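PDB 6R5T: periplasmic beta-glucosidase from Pseudomonas aeruginosa, which probably hydrolyses terminal, non-reducing beta-D-glucosyl residues with release of beta-D-glucose, as a family 3 glycoside hydrolase of the periplasm. Local coordinates for residues D2-I7 / A313-L318; S163-P168 / Y322-F327. The protein carries 1 engineered substitution. One frame throughout, in Å; residues are numbered along the deposited sequence.

Interaction 1. Residues D2-I7 / A313-L318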
ATOM      1  N   ASP A   2       0.383  49.419   9.968  1.00 46.30           N
ATOM      2  CA  ASP A   2       1.675  49.670  10.652  1.00 46.49           C
ATOM      3  C   ASP A   2       2.650  48.509  10.386  1.00 43.07           C
ATOM      4  O   ASP A   2       3.841  48.814  10.192  1.00 37.16           O
ATOM      5  CB  ASP A   2       1.513  49.823  12.165  1.00 51.69           C
ATOM      6  CG  ASP A   2       1.559  51.252  12.685  1.00 65.72           C
ATOM      7  OD1 ASP A   2       0.573  51.995  12.465  1.00 64.67           O
ATOM      8  OD2 ASP A   2       2.577  51.617  13.321  1.00 76.63           O
ATOM      9  N   LYS A   3       2.183  47.250  10.380  1.00 38.07           N
ATOM     10  CA  LYS A   3       3.073  46.067  10.186  1.00 35.37           C
ATOM     11  C   LYS A   3       3.697  46.119   8.788  1.00 34.86           C
ATOM     12  O   LYS A   3       4.932  45.977   8.685  1.00 27.08           O
ATOM     13  CB  LYS A   3       2.311  44.752  10.376  1.00 34.19           C
ATOM     14  CG  LYS A   3       3.093  43.508   9.999  1.00 32.16           C
ATOM     15  CD  LYS A   3       2.370  42.266  10.409  1.00 31.40           C
ATOM     16  CE  LYS A   3       3.015  41.008   9.873  1.00 30.81           C
ATOM     17  NZ  LYS A   3       2.216  39.820  10.252  1.00 30.95           N
ATOM     18  N   GLU A   4       2.897  46.297   7.734  1.00 34.86           N
ATOM     19  CA  GLU A   4       3.452  46.263   6.359  1.00 38.39           C
ATOM     20  C   GLU A   4       4.341  47.504   6.162  1.00 37.15           C
ATOM     21  O   GLU A   4       5.345  47.334   5.492  1.00 38.08           O
ATOM     22  CB  GLU A   4       2.401  46.009   5.278  1.00 44.73           C
ATOM     23  CG  GLU A   4       1.970  44.533   5.130  1.00 49.75           C
ATOM     24  CD  GLU A   4       2.892  43.321   5.396  1.00 58.24           C
ATOM     25  OE1 GLU A   4       2.487  42.472   6.265  1.00 49.08           O
ATOM     26  OE2 GLU A   4       3.969  43.139   4.695  1.00 46.68           O
ATOM     27  N   ARG A   5       4.052  48.657   6.774  1.00 39.93           N
ATOM     28  CA  ARG A   5       4.925  49.861   6.688  1.00 42.63           C
ATOM     29  C   ARG A   5       6.258  49.551   7.374  1.00 36.38           C
ATOM     30  O   ARG A   5       7.289  49.832   6.779  1.00 31.10           O
ATOM     31  CB  ARG A   5       4.294  51.098   7.339  1.00 51.01           C
ATOM     32  CG  ARG A   5       3.042  51.616   6.634  1.00 61.79           C
ATOM     33  CD  ARG A   5       2.744  53.083   6.921  1.00 65.53           C
ATOM     34  NE  ARG A   5       3.829  53.887   6.367  1.00 78.96           N
ATOM     35  CZ  ARG A   5       4.451  54.898   6.973  1.00 80.59           C
ATOM     36  NH1 ARG A   5       4.092  55.289   8.185  1.00 81.91           N
ATOM     37  NH2 ARG A   5       5.443  55.519   6.353  1.00 79.49           N
ATOM     38  N   PHE A   6       6.219  49.027   8.593  1.00 29.31           N
ATOM     39  CA  PHE A   6       7.407  48.681   9.415  1.00 25.71           C
ATOM     40  C   PHE A   6       8.292  47.747   8.568  1.00 25.22           C
ATOM     41  O   PHE A   6       9.502  47.986   8.467  1.00 22.72           O
ATOM     42  CB  PHE A   6       7.023  48.011  10.744  1.00 26.34           C
ATOM     43  CG  PHE A   6       8.201  47.664  11.611  1.00 27.37           C
ATOM     44  CD1 PHE A   6       8.856  46.444  11.459  1.00 26.00           C
ATOM     45  CD2 PHE A   6       8.698  48.553  12.545  1.00 29.78           C
ATOM     46  CE1 PHE A   6       9.977  46.127  12.211  1.00 27.57           C
ATOM     47  CE2 PHE A   6       9.829  48.233  13.298  1.00 35.02           C
ATOM     48  CZ  PHE A   6      10.471  47.020  13.127  1.00 33.89           C
ATOM     49  N   ILE A   7       7.689  46.715   7.981  1.00 22.43           N
ATOM     50  CA  ILE A   7       8.455  45.683   7.232  1.00 24.70           C
ATOM     51  C   ILE A   7       9.032  46.287   5.959  1.00 21.88           C
ATOM     52  O   ILE A   7      10.185  46.030   5.651  1.00 20.16           O
ATOM     53  CB  ILE A   7       7.617  44.412   6.967  1.00 25.23           C
ATOM     54  CG1 ILE A   7       7.371  43.720   8.314  1.00 29.07           C
ATOM     55  CG2 ILE A   7       8.319  43.506   5.977  1.00 27.42           C
ATOM     56  CD1 ILE A   7       6.377  42.592   8.288  1.00 31.45           C
ATOM     57  N   ALA A 313      10.521  35.876   0.461  1.00 16.26           N
ATOM     58  CA  ALA A 313      11.061  34.961   1.480  1.00 14.85           C
ATOM     59  C   ALA A 313      11.446  35.775   2.706  1.00 15.95           C
ATOM     60  O   ALA A 313      11.067  35.465   3.846  1.00 14.71           O
ATOM     61  CB  ALA A 313      12.187  34.166   0.910  1.00 15.12           C
ATOM     62  N   CYS A 314      12.182  36.882   2.488  1.00 14.77           N
ATOM     63  CA  CYS A 314      12.621  37.752   3.588  1.00 14.76           C
ATOM     64  C   CYS A 314      11.429  38.407   4.295  1.00 14.88           C
ATOM     65  O   CYS A 314      11.382  38.405   5.524  1.00 14.66           O
ATOM     66  CB  CYS A 314      13.557  38.802   3.007  1.00 16.19           C
ATOM     67  SG  CYS A 314      14.211  39.878   4.304  1.00 19.34           S
ATOM     68  N   ARG A 315      10.452  38.923   3.547  1.00 14.85           N
ATOM     69  CA  ARG A 315       9.273  39.543   4.144  1.00 16.25           C
ATOM     70  C   ARG A 315       8.577  38.548   5.077  1.00 14.84           C
ATOM     71  O   ARG A 315       8.190  38.928   6.159  1.00 14.59           O
ATOM     72  CB  ARG A 315       8.290  40.046   3.089  1.00 18.29           C
ATOM     73  CG  ARG A 315       6.979  40.586   3.636  1.00 22.93           C
ATOM     74  CD  ARG A 315       5.882  39.494   3.706  1.00 26.93           C
ATOM     75  NE  ARG A 315       4.779  39.857   4.591  1.00 30.59           N
ATOM     76  CZ  ARG A 315       3.970  39.004   5.222  1.00 31.12           C
ATOM     77  NH1 ARG A 315       4.118  37.686   5.114  1.00 32.54           N
ATOM     78  NH2 ARG A 315       3.027  39.482   6.015  1.00 32.94           N
ATOM     79  N   ASP A 316       8.500  37.285   4.670  1.00 15.00           N
ATOM     80  CA  ASP A 316       7.813  36.285   5.503  1.00 16.04           C
ATOM     81  C   ASP A 316       8.588  36.063   6.799  1.00 14.54           C
ATOM     82  O   ASP A 316       7.946  35.902   7.862  1.00 15.82           O
ATOM     83  CB  ASP A 316       7.584  35.001   4.701  1.00 15.00           C
ATOM     84  CG  ASP A 316       6.574  35.095   3.578  1.00 17.99           C
ATOM     85  OD1 ASP A 316       5.867  36.120   3.515  1.00 19.95           O
ATOM     86  OD2 ASP A 316       6.538  34.138   2.743  1.00 19.53           O
ATOM     87  N   VAL A 317       9.926  36.038   6.756  1.00 13.75           N
ATOM     88  CA  VAL A 317      10.697  35.860   8.000  1.00 13.39           C
ATOM     89  C   VAL A 317      10.460  37.073   8.918  1.00 15.09           C
ATOM     90  O   VAL A 317      10.226  36.893  10.123  1.00 14.70           O
ATOM     91  CB  VAL A 317      12.183  35.652   7.688  1.00 14.53           C
ATOM     92  CG1 VAL A 317      12.997  35.658   8.973  1.00 14.99           C
ATOM     93  CG2 VAL A 317      12.374  34.332   6.925  1.00 15.52           C
ATOM     94  N   LEU A 318      10.559  38.282   8.353  1.00 15.86           N
ATOM     95  CA  LEU A 318      10.445  39.509   9.161  1.00 16.56           C
ATOM     96  C   LEU A 318       9.046  39.594   9.745  1.00 15.55           C
ATOM     97  O   LEU A 318       8.911  39.979  10.914  1.00 16.73           O
ATOM     98  CB  LEU A 318      10.770  40.724   8.274  1.00 16.36           C
ATOM     99  CG  LEU A 318      12.207  40.803   7.759  1.00 16.80           C
ATOM    100  CD1 LEU A 318      12.348  42.065   6.921  1.00 17.84           C
ATOM    101  CD2 LEU A 318      13.235  40.758   8.870  1.00 18.34           C
TER
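With its CG anti to the carbonyl carbon (chi1 -79°) and its chain bent at chi2, Glu4 swings its carboxylate across to Arg315, whose own chain leaves with CG anti to the backbone N and turns at chi2 (-92°) to meet it. The two groups form a side-on salt bridge. Arg315 NH2 donates to the syn side of Glu4 OE1 at 3.0 Å, almost straight and in the guanidinium plane but tilted out of the carboxylate plane, whereas the bond from Arg315 NE to Glu4 OE2 is weak at 3.4 Å; the two planes are 31° apart. On the guanidinium's far end, Arg315 NH1 binds Asp316 OD1 at 2.8 Å, on the anti side of that carboxylate and again tilted from its plane, and also the carbonyl of Lys249, so contacts at both ends limit its rotation. The Lys3 ammonium lies near the Arg315 guanidinium but is paired with Asp323. Nearer the backbones, Ile7 CG2 packs on Arg315 CG at 4.0 Å and lies 4.4 Å from Leu318 CB. This is helix-on-helix packing in the N-terminal, TIM-barrel-like domain: helix 2-12 crosses helix 307-323, with Met11 extending the apolar seam and helix 16-22 flanking it through Gln22 and Lys19.

Interaction 2. Residues S163-P168 / Y322-F327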
ATOM      1  N   SER A 163      -4.064  34.258  22.364  1.00 29.19           N
ATOM      2  CA  SER A 163      -4.781  35.412  21.764  1.00 32.09           C
ATOM      3  C   SER A 163      -3.778  36.395  21.143  1.00 29.53           C
ATOM      4  O   SER A 163      -4.199  37.184  20.312  1.00 31.53           O
ATOM      5  CB  SER A 163      -5.657  36.131  22.776  1.00 32.17           C
ATOM      6  OG  SER A 163      -4.882  36.536  23.884  1.00 39.19           O
ATOM      7  N   ASN A 164      -2.484  36.255  21.436  1.00 27.22           N
ATOM      8  CA  ASN A 164      -1.463  37.199  20.925  1.00 25.83           C
ATOM      9  C   ASN A 164      -0.115  36.492  20.810  1.00 21.88           C
ATOM     10  O   ASN A 164       0.436  36.032  21.839  1.00 21.68           O
ATOM     11  CB  ASN A 164      -1.442  38.421  21.843  1.00 30.53           C
ATOM     12  CG  ASN A 164      -0.460  39.491  21.420  1.00 31.78           C
ATOM     13  OD1 ASN A 164       0.306  39.338  20.476  1.00 30.70           O
ATOM     14  ND2 ASN A 164      -0.455  40.578  22.175  1.00 43.36           N
ATOM     15  N   LEU A 165       0.390  36.417  19.584  1.00 21.04           N
ATOM     16  CA  LEU A 165       1.692  35.767  19.295  1.00 22.28           C
ATOM     17  C   LEU A 165       2.848  36.504  19.969  1.00 21.93           C
ATOM     18  O   LEU A 165       3.904  35.895  20.103  1.00 20.01           O
ATOM     19  CB  LEU A 165       1.935  35.650  17.789  1.00 23.53           C
ATOM     20  CG  LEU A 165       1.439  34.368  17.153  1.00 26.44           C
ATOM     21  CD1 LEU A 165       1.509  34.459  15.641  1.00 28.27           C
ATOM     22  CD2 LEU A 165       2.230  33.185  17.672  1.00 26.98           C
ATOM     23  N   ALA A 166       2.658  37.752  20.443  1.00 20.85           N
ATOM     24  CA  ALA A 166       3.725  38.498  21.124  1.00 23.70           C
ATOM     25  C   ALA A 166       3.706  38.192  22.637  1.00 22.25           C
ATOM     26  O   ALA A 166       4.676  38.543  23.354  1.00 22.71           O
ATOM     27  CB  ALA A 166       3.576  39.971  20.824  1.00 23.43           C
ATOM     28  N   ALA A 167       2.697  37.479  23.134  1.00 21.93           N
ATOM     29  CA  ALA A 167       2.645  37.175  24.575  1.00 19.58           C
ATOM     30  C   ALA A 167       3.847  36.347  24.944  1.00 22.30           C
ATOM     31  O   ALA A 167       4.233  35.430  24.197  1.00 21.12           O
ATOM     32  CB  ALA A 167       1.383  36.450  24.982  1.00 20.64           C
ATOM     33  N   PRO A 168       4.441  36.582  26.124  1.00 22.58           N
ATOM     34  CA  PRO A 168       5.593  35.819  26.537  1.00 21.84           C
ATOM     35  C   PRO A 168       5.296  34.350  26.847  1.00 22.63           C
ATOM     36  O   PRO A 168       6.232  33.648  27.007  1.00 25.66           O
ATOM     37  CB  PRO A 168       6.096  36.482  27.829  1.00 26.21           C
ATOM     38  CG  PRO A 168       5.268  37.733  28.010  1.00 29.46           C
ATOM     39  CD  PRO A 168       4.087  37.653  27.082  1.00 27.67           C
ATOM     40  N   TYR A 322       7.963  39.894  13.648  1.00 16.33           N
ATOM     41  CA  TYR A 322       7.110  41.045  14.033  1.00 17.39           C
ATOM     42  C   TYR A 322       5.957  40.510  14.918  1.00 18.03           C
ATOM     43  O   TYR A 322       5.752  40.956  16.045  1.00 18.08           O
ATOM     44  CB  TYR A 322       6.653  41.777  12.771  1.00 19.02           C
ATOM     45  CG  TYR A 322       5.803  42.998  13.033  1.00 21.21           C
ATOM     46  CD1 TYR A 322       4.462  42.878  13.355  1.00 26.22           C
ATOM     47  CD2 TYR A 322       6.358  44.262  12.957  1.00 25.03           C
ATOM     48  CE1 TYR A 322       3.665  43.996  13.548  1.00 29.04           C
ATOM     49  CE2 TYR A 322       5.591  45.384  13.204  1.00 28.11           C
ATOM     50  CZ  TYR A 322       4.247  45.252  13.491  1.00 32.72           C
ATOM     51  OH  TYR A 322       3.487  46.378  13.674  1.00 35.09           O
ATOM     52  N   ASP A 323       5.278  39.458  14.428  1.00 18.10           N
ATOM     53  CA  ASP A 323       4.111  38.886  15.134  1.00 20.50           C
ATOM     54  C   ASP A 323       4.546  38.295  16.483  1.00 18.11           C
ATOM     55  O   ASP A 323       3.724  38.366  17.426  1.00 18.75           O
ATOM     56  CB  ASP A 323       3.388  37.855  14.284  1.00 18.32           C
ATOM     57  CG  ASP A 323       2.651  38.446  13.110  1.00 20.42           C
ATOM     58  OD1 ASP A 323       2.500  39.736  13.043  1.00 22.19           O
ATOM     59  OD2 ASP A 323       2.275  37.637  12.207  1.00 25.01           O
ATOM     60  N   LEU A 324       5.761  37.761  16.572  1.00 16.79           N
ATOM     61  CA  LEU A 324       6.296  37.174  17.816  1.00 16.00           C
ATOM     62  C   LEU A 324       6.701  38.244  18.849  1.00 16.94           C
ATOM     63  O   LEU A 324       7.054  37.899  19.970  1.00 17.56           O
ATOM     64  CB  LEU A 324       7.457  36.266  17.457  1.00 15.91           C
ATOM     65  CG  LEU A 324       6.988  34.909  16.945  1.00 15.40           C
ATOM     66  CD1 LEU A 324       8.114  34.179  16.279  1.00 17.05           C
ATOM     67  CD2 LEU A 324       6.454  34.105  18.104  1.00 16.07           C
ATOM     68  N   GLY A 325       6.669  39.505  18.449  1.00 16.67           N
ATOM     69  CA  GLY A 325       6.972  40.639  19.340  1.00 18.38           C
ATOM     70  C   GLY A 325       8.448  40.952  19.396  1.00 18.30           C
ATOM     71  O   GLY A 325       8.863  41.711  20.290  1.00 20.23           O
ATOM     72  N   LEU A 326       9.269  40.328  18.556  1.00 17.93           N
ATOM     73  CA  LEU A 326      10.734  40.365  18.714  1.00 16.82           C
ATOM     74  C   LEU A 326      11.300  41.720  18.278  1.00 16.88           C
ATOM     75  O   LEU A 326      12.380  42.037  18.735  1.00 19.81           O
ATOM     76  CB  LEU A 326      11.369  39.176  17.998  1.00 16.78           C
ATOM     77  CG  LEU A 326      11.000  37.822  18.614  1.00 17.08           C
ATOM     78  CD1 LEU A 326      11.401  36.699  17.650  1.00 18.56           C
ATOM     79  CD2 LEU A 326      11.679  37.592  19.964  1.00 18.62           C
ATOM     80  N   PHE A 327      10.618  42.456  17.436  1.00 18.35           N
ATOM     81  CA  PHE A 327      11.091  43.833  17.099  1.00 20.36           C
ATOM     82  C   PHE A 327      10.756  44.778  18.254  1.00 26.15           C
ATOM     83  O   PHE A 327      11.494  45.743  18.451  1.00 27.76           O
ATOM     84  CB  PHE A 327      10.517  44.346  15.802  1.00 20.02           C
ATOM     85  CG  PHE A 327      11.115  43.698  14.594  1.00 17.93           C
ATOM     86  CD1 PHE A 327      12.427  43.970  14.251  1.00 18.46           C
ATOM     87  CD2 PHE A 327      10.408  42.785  13.842  1.00 17.92           C
ATOM     88  CE1 PHE A 327      13.026  43.376  13.155  1.00 20.49           C
ATOM     89  CE2 PHE A 327      10.984  42.225  12.721  1.00 19.39           C
ATOM     90  CZ  PHE A 327      12.303  42.475  12.396  1.00 19.27           C
TER
HETATM   91  O   HOH W   1       1.473  39.735  17.307  1.00 35.47           O
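A type I beta turn, Asn164 to Ala167, packs here against the Schellman motif that ends helix 307-323, where Gly325 takes positive phi (87°). The turn belongs to the loop between helix 146-161 and strand 172-178 of the parallel-stranded, TIM-barrel-like domain. Hydrogen bonds shape each partner separately. Asn164 OD1 accepts from Ala166 N at 2.8 Å, an Asx turn, with the donor lying 51° above the carbonyl plane; Ala167 N bonds Asn164 O, and Gly325 N bonds Tyr322 O. Between the segments, the polar backbone is joined by CA-H...O contacts running in both directions: Leu324 CA to Leu165 O at 3.5 Å, and Ala166 CA to Leu324 O at 3.6 Å. Arg333 also reaches these carbonyls, bonding Leu324 O and, weakly, Leu165 O. Apolar contacts add to this. Leu165 sets CB 3.3 Å from Asp323 O, reaches CD1 across to Asp323 CB and brings CD2 to 4.3 Å from Leu324 CD2, and both leucines also touch Met172 of strand 172-178. Ala166 CB sits on Gly325 CA at 3.8 Å. One water completes the seam: it donates to Asp323 O at 2.6 Å and, more weakly, to Asn164 OD1 at 3.4 Å.

How the interactions relate
Both contacts use helix 307-323: interaction 1 grips its middle, interaction 2 its C-terminal end, and their centres lie about 14 Å apart. They are tied by the salt bridge Lys3 NZ to Asp323 OD1, 2.8 Å, which joins helix 2-12 to Asp323, whose carbonyl faces the 163-168 turn. Aromatic packing runs beside it: Phe6 CE1 comes within 3.6 Å of Phe327 CG, and Tyr322 OH lies 3.5 Å from Lys3 CA. Helix 2-12 thus touches both 313-318 and 322-327. Neither interaction includes residues of the glycan pocket or the magnesium site, but strand 172-178, which follows the 163-168 loop and whose Met172 touches Leu165, carries the pocket residues Lys176 and His177.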